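Local coordinates for protein histidine acid phosphatase (Bifidobacterium longum subsp. infantis, PDB 6RXF) that probably removes phosphate groups by hydrolysis from inositol polyphosphates, including inositol hexakisphosphate, and from 2,3-bisphosphoglycerate, at residues R52-Y57 with Y316-D321; L353-F358 with D429-G434. The protein carries 1 engineered substitution. One frame throughout, in Å; residues are numbered along the deposited sequence. Where two conformers were deposited one is given.

Contact 1 (R52-Y57 with Y316-D321); sequences RGLSSY and YIIAAD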
loop_
_atom_site.group_PDB
_atom_site.type_symbol
_atom_site.label_atom_id
_atom_site.label_comp_id
_atom_site.label_asym_id
_atom_site.label_seq_id
_atom_site.Cartn_x
_atom_site.Cartn_y
_atom_site.Cartn_z
ATOM N N ARG B 52 -7.381 5.318 -3.501
ATOM C CA ARG B 52 -8.509 5.800 -2.722
ATOM C C ARG B 52 -8.564 7.321 -2.788
ATOM O O ARG B 52 -7.591 7.981 -3.156
ATOM C CB ARG B 52 -8.411 5.341 -1.262
ATOM C CG ARG B 52 -7.048 5.597 -0.642
ATOM C CD ARG B 52 -7.085 5.482 0.874
ATOM N NE ARG B 52 -7.006 6.792 1.515
ATOM C CZ ARG B 52 -5.915 7.548 1.549
ATOM N NH1 ARG B 52 -4.792 7.132 0.981
ATOM N NH2 ARG B 52 -5.945 8.727 2.155
ATOM N N GLY B 53 -9.721 7.870 -2.429
ATOM C CA GLY B 53 -9.898 9.303 -2.356
ATOM C C GLY B 53 -9.277 9.866 -1.089
ATOM O O GLY B 53 -8.560 9.187 -0.353
ATOM N N LEU B 54 -9.551 11.149 -0.845
ATOM C CA LEU B 54 -9.121 11.774 0.400
ATOM C C LEU B 54 -9.763 11.071 1.588
ATOM O O LEU B 54 -10.913 10.627 1.518
ATOM C CB LEU B 54 -9.490 13.258 0.410
ATOM C CG LEU B 54 -8.673 14.160 -0.515
ATOM C CD1 LEU B 54 -9.249 15.568 -0.551
ATOM C CD2 LEU B 54 -7.225 14.187 -0.069
ATOM N N SER B 55 -9.011 10.961 2.684
ATOM C CA SER B 55 -9.536 10.301 3.875
ATOM C C SER B 55 -10.678 11.096 4.492
ATOM O O SER B 55 -11.685 10.519 4.919
ATOM C CB SER B 55 -8.420 10.093 4.897
ATOM O OG SER B 55 -7.537 9.066 4.487
ATOM N N SER B 56 -10.547 12.418 4.545
ATOM C CA SER B 56 -11.574 13.253 5.149
ATOM C C SER B 56 -11.458 14.667 4.597
ATOM O O SER B 56 -10.512 15.008 3.882
ATOM C CB SER B 56 -11.461 13.251 6.678
ATOM O OG SER B 56 -10.126 13.503 7.090
ATOM N N TYR B 57 -12.454 15.485 4.934
ATOM C CA TYR B 57 -12.427 16.908 4.634
ATOM C C TYR B 57 -11.408 17.561 5.552
ATOM O O TYR B 57 -11.725 17.918 6.690
ATOM C CB TYR B 57 -13.822 17.514 4.816
ATOM C CG TYR B 57 -13.978 18.941 4.334
ATOM C CD1 TYR B 57 -13.529 19.329 3.079
ATOM C CD2 TYR B 57 -14.591 19.895 5.131
ATOM C CE1 TYR B 57 -13.681 20.632 2.635
ATOM C CE2 TYR B 57 -14.748 21.196 4.695
ATOM C CZ TYR B 57 -14.288 21.560 3.450
ATOM O OH TYR B 57 -14.443 22.859 3.016
ATOM N N TYR B 316 -1.707 16.850 -4.230
ATOM C CA TYR B 316 -1.083 16.553 -5.510
ATOM C C TYR B 316 -0.958 15.049 -5.741
ATOM O O TYR B 316 -1.190 14.569 -6.858
ATOM C CB TYR B 316 0.272 17.250 -5.563
ATOM C CG TYR B 316 1.251 16.701 -6.560
ATOM C CD1 TYR B 316 1.139 17.007 -7.914
ATOM C CD2 TYR B 316 2.314 15.901 -6.144
ATOM C CE1 TYR B 316 2.052 16.519 -8.827
ATOM C CE2 TYR B 316 3.232 15.413 -7.048
ATOM C CZ TYR B 316 3.094 15.723 -8.386
ATOM O OH TYR B 316 4.005 15.236 -9.284
ATOM N N ILE B 317 -0.616 14.278 -4.705
ATOM C CA ILE B 317 -0.455 12.843 -4.929
ATOM C C ILE B 317 -1.811 12.137 -4.949
ATOM O O ILE B 317 -2.010 11.193 -5.722
ATOM C CB ILE B 317 0.509 12.223 -3.896
ATOM C CG1 ILE B 317 -0.058 12.300 -2.482
ATOM C CG2 ILE B 317 1.879 12.902 -3.956
ATOM C CD1 ILE B 317 0.861 11.706 -1.453
ATOM N N ILE B 318 -2.773 12.578 -4.129
ATOM C CA ILE B 318 -4.090 11.950 -4.196
ATOM C C ILE B 318 -4.791 12.325 -5.499
ATOM O O ILE B 318 -5.546 11.519 -6.058
ATOM C CB ILE B 318 -4.944 12.295 -2.957
ATOM C CG1 ILE B 318 -6.426 12.319 -3.294
ATOM C CG2 ILE B 318 -4.647 13.636 -2.444
ATOM C CD1 ILE B 318 -7.021 10.997 -3.236
ATOM N N ALA B 319 -4.535 13.528 -6.021
ATOM C CA ALA B 319 -5.047 13.885 -7.340
ATOM C C ALA B 319 -4.600 12.880 -8.395
ATOM O O ALA B 319 -5.386 12.494 -9.267
ATOM C CB ALA B 319 -4.597 15.296 -7.720
ATOM N N ALA B 320 -3.340 12.438 -8.326
ATOM C CA ALA B 320 -2.887 11.353 -9.193
ATOM C C ALA B 320 -3.752 10.111 -9.020
ATOM O O ALA B 320 -4.055 9.413 -9.994
ATOM C CB ALA B 320 -1.423 11.019 -8.904
ATOM N N ASP B 321 -4.164 9.819 -7.788
ATOM C CA ASP B 321 -5.015 8.660 -7.554
ATOM C C ASP B 321 -6.457 8.896 -7.993
ATOM O O ASP B 321 -7.192 7.928 -8.216
ATOM C CB ASP B 321 -4.969 8.280 -6.074
ATOM C CG ASP B 321 -3.621 7.733 -5.663
ATOM O OD1 ASP B 321 -2.832 7.401 -6.567
ATOM O OD2 ASP B 321 -3.342 7.647 -4.448
#
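Ile318 reaches from helix 305-321 to the backbone of Gly53 and Leu54, its CD1 methyl against the peptide that joins them. This loop leaves the RHGxR signature of the histidine acid phosphatases, whose last arginine is Arg52; in relatives that sequence supplies the nucleophilic histidine and phosphate-binding arginines. The fit is tight: CD1 of Ile318 lies 3.1 Å from Arg52 O and 3.3 Å from Gly53 C. With chi1 at 150° and chi2 at 85°, Ile318 sets CD1 on the backbone from Arg52 to Leu54, while CG1 and CG2 both pack against Leu54 CD2. The closer of these two is CG2, which meets Leu54 CD2 at 3.5 Å, the two side chains crossing at about a right angle.

No hydrogen bond joins the two segments, and the loop backbone is held from elsewhere: Leu54 N donates to Asn96 OD1, and Gly53 is bonded through its backbone to Met103. The side chain of Arg52 starts out away from the helix, and its NH2 may donate to Ser55 OG within the loop; both side chains were modelled in two conformers, which makes this bent bond uncertain. One turn on from Ile318, the methylene of Asp321 approaches the carbonyl of Arg52, CB standing 3.9 Å from Arg52 O.

Contact 2 (L353-F358 with D429-G434); sequences LDAEDF and DVYTYG. With ZN (zinc ion), chain Q.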
loop_
_atom_site.group_PDB
_atom_site.type_symbol
_atom_site.label_atom_id
_atom_site.label_comp_id
_atom_site.label_asym_id
_atom_site.label_seq_id
_atom_site.Cartn_x
_atom_site.Cartn_y
_atom_site.Cartn_z
ATOM N N LEU B 353 7.812 11.943 3.556
ATOM C CA LEU B 353 6.813 10.891 3.728
ATOM C C LEU B 353 7.465 9.515 3.767
ATOM O O LEU B 353 7.167 8.698 4.649
ATOM C CB LEU B 353 5.787 10.948 2.601
ATOM C CG LEU B 353 4.801 12.106 2.638
ATOM C CD1 LEU B 353 3.706 11.855 1.616
ATOM C CD2 LEU B 353 4.229 12.262 4.034
ATOM N N ASP B 354 8.344 9.235 2.802
ATOM C CA ASP B 354 9.010 7.940 2.757
ATOM C C ASP B 354 9.768 7.667 4.051
ATOM O O ASP B 354 9.793 6.529 4.534
ATOM C CB ASP B 354 9.945 7.875 1.545
ATOM C CG ASP B 354 9.189 7.648 0.229
ATOM O OD1 ASP B 354 7.955 7.422 0.280
ATOM O OD2 ASP B 354 9.824 7.693 -0.854
ATOM N N ALA B 355 10.360 8.706 4.647
ATOM C CA ALA B 355 11.189 8.512 5.831
ATOM C C ALA B 355 10.381 7.939 6.995
ATOM O O ALA B 355 10.791 6.947 7.614
ATOM C CB ALA B 355 11.863 9.825 6.222
ATOM N N GLU B 356 9.229 8.547 7.302
ATOM C CA GLU B 356 8.387 8.061 8.395
ATOM C C GLU B 356 7.961 6.615 8.168
ATOM O O GLU B 356 7.993 5.780 9.084
ATOM C CB GLU B 356 7.148 8.951 8.556
ATOM C CG GLU B 356 6.098 8.351 9.488
ATOM O OE1 GLU B 356 5.429 10.493 10.230
ATOM O OE2 GLU B 356 5.481 8.886 11.716
ATOM N N ASP B 357 7.508 6.333 6.945
ATOM C CA ASP B 357 7.150 4.972 6.571
ATOM C C ASP B 357 8.348 4.032 6.678
ATOM O O ASP B 357 8.223 2.920 7.205
ATOM C CB ASP B 357 6.573 4.964 5.155
ATOM C CG ASP B 357 5.069 5.154 5.134
ATOM O OD1 ASP B 357 4.426 4.879 6.166
ATOM O OD2 ASP B 357 4.520 5.544 4.078
ATOM N N PHE B 358 9.517 4.465 6.192
ATOM C CA PHE B 358 10.698 3.604 6.199
ATOM C C PHE B 358 11.098 3.219 7.618
ATOM O O PHE B 358 11.411 2.053 7.886
ATOM C CB PHE B 358 11.853 4.307 5.484
ATOM C CG PHE B 358 13.174 3.605 5.610
ATOM C CD1 PHE B 358 13.516 2.579 4.742
ATOM C CD2 PHE B 358 14.082 3.977 6.590
ATOM C CE1 PHE B 358 14.731 1.939 4.849
ATOM C CE2 PHE B 358 15.301 3.333 6.703
ATOM C CZ PHE B 358 15.626 2.316 5.832
ATOM N N ASP B 429 22.726 10.489 11.367
ATOM C CA ASP B 429 23.068 9.941 10.052
ATOM C C ASP B 429 21.888 9.082 9.613
ATOM O O ASP B 429 21.839 7.877 9.866
ATOM C CB ASP B 429 24.364 9.141 10.117
ATOM C CG ASP B 429 24.813 8.638 8.757
ATOM O OD1 ASP B 429 24.187 9.002 7.738
ATOM O OD2 ASP B 429 25.801 7.876 8.704
ATOM N N VAL B 430 20.926 9.709 8.937
ATOM C CA VAL B 430 19.604 9.113 8.766
ATOM C C VAL B 430 19.346 8.670 7.331
ATOM O O VAL B 430 20.204 8.800 6.449
ATOM C CB VAL B 430 18.508 10.095 9.218
ATOM C CG1 VAL B 430 18.751 10.544 10.647
ATOM C CG2 VAL B 430 18.444 11.299 8.270
ATOM N N TYR B 431 18.146 8.144 7.108
ATOM C CA TYR B 431 17.711 7.698 5.796
ATOM C C TYR B 431 17.531 8.892 4.868
ATOM O O TYR B 431 16.867 9.870 5.222
ATOM C CB TYR B 431 16.404 6.921 5.950
ATOM C CG TYR B 431 15.561 6.759 4.706
ATOM C CD1 TYR B 431 15.755 5.679 3.851
ATOM C CD2 TYR B 431 14.539 7.658 4.409
ATOM C CE1 TYR B 431 14.974 5.511 2.718
ATOM C CE2 TYR B 431 13.751 7.496 3.280
ATOM C CZ TYR B 431 13.976 6.421 2.438
ATOM O OH TYR B 431 13.202 6.251 1.313
ATOM N N THR B 432 18.158 8.826 3.693
ATOM C CA THR B 432 17.999 9.827 2.645
ATOM C C THR B 432 17.891 9.114 1.306
ATOM O O THR B 432 18.163 7.915 1.189
ATOM C CB THR B 432 19.171 10.819 2.589
ATOM O OG1 THR B 432 20.332 10.151 2.079
ATOM C CG2 THR B 432 19.482 11.414 3.957
ATOM N N TYR B 433 17.496 9.868 0.281
ATOM C CA TYR B 433 17.509 9.316 -1.069
ATOM C C TYR B 433 18.927 9.061 -1.562
ATOM O O TYR B 433 19.126 8.218 -2.443
ATOM C CB TYR B 433 16.766 10.249 -2.030
ATOM C CG TYR B 433 15.258 10.148 -1.921
ATOM C CD1 TYR B 433 14.668 9.228 -1.060
ATOM C CD2 TYR B 433 14.427 10.975 -2.670
ATOM C CE1 TYR B 433 13.297 9.122 -0.949
ATOM C CE2 TYR B 433 13.048 10.880 -2.563
ATOM C CZ TYR B 433 12.489 9.945 -1.702
ATOM O OH TYR B 433 11.119 9.825 -1.591
ATOM N N GLY B 434 19.916 9.753 -0.994
ATOM C CA GLY B 434 21.288 9.542 -1.408
ATOM C C GLY B 434 21.915 8.275 -0.871
ATOM O O GLY B 434 22.848 7.744 -1.480
HETATM ZN ZN ZN Q . 6.411 8.906 13.534
#
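Phe358 and Tyr431 lie face against face in an offset stack, ring centroids 4.2 Å apart and planes inclined by 16°. The offset is plain at Tyr431 CD1, which sits over the middle of the Phe358 ring, whereas Phe358 CG lies nearer the rim of the tyrosine. Both side chains leave the backbone with CG anti to N; in Phe358 this (chi1 171°) extends the ring from the helix and brings its face against Tyr431 CD1. The CB of Phe358 adds a CH-pi contact, almost on the normal of the Tyr431 ring. Further along that ring, CD2 touches Ala355 CA at 3.7 Å and the Ala355 methyl, and the hydroxyl passes Asp354 CB at 3.6 Å before bonding to Trp438 O.

Tyr431 thus lies along one face of helix 342-361, beside Asp354, Ala355 and Phe358, about one turn of helix. In this branch 2 histidine phosphatase the same turn carries a metal site: the CB bond of Glu356 is directed away from the loop, and its OE2 binds zinc at 2.0 Å. Glu356 and Glu360 form an i, i+4 glutamate pair on the helix, and Glu232 of helix 226-236 completes the protein ligands.

A second tyrosine supplies the polar link. Tyr433 OH donates to Asp354 OD2 at 2.6 Å, arriving from above the carboxylate plane, 47° out of it. Asp354 OD1 is hydrogen-bonded to Ser15 OG, and OD2 too has a further partner outside the two segments. The hydroxyl of Tyr431 lies at the edge of the Tyr433 ring, in its plane, while Arg439 makes a cation-pi contact with Tyr433.

Overall arrangement
Contacts 1 and 2 are joined through two helices that follow each other in the chain, 305-321 and 342-361; the centres of the two contacts lie 22 Å apart. Helix meets helix where Ile317 CD1 packs on Leu353 CD1 at 4.2 Å, each residue next to one that its own contact uses: Ile318 in contact 1 and Asp354 in contact 2. The two differ in what they adjoin. Contact 1 includes the last arginine of the RHGxR signature, catalytic in relatives, with a bound zinc about 13 Å from the side-chain position of Gly53. Contact 2 instead includes a zinc ligand, Glu356, and the side chain of Ala355 is about 6 Å from that of Glu232 at the same metal.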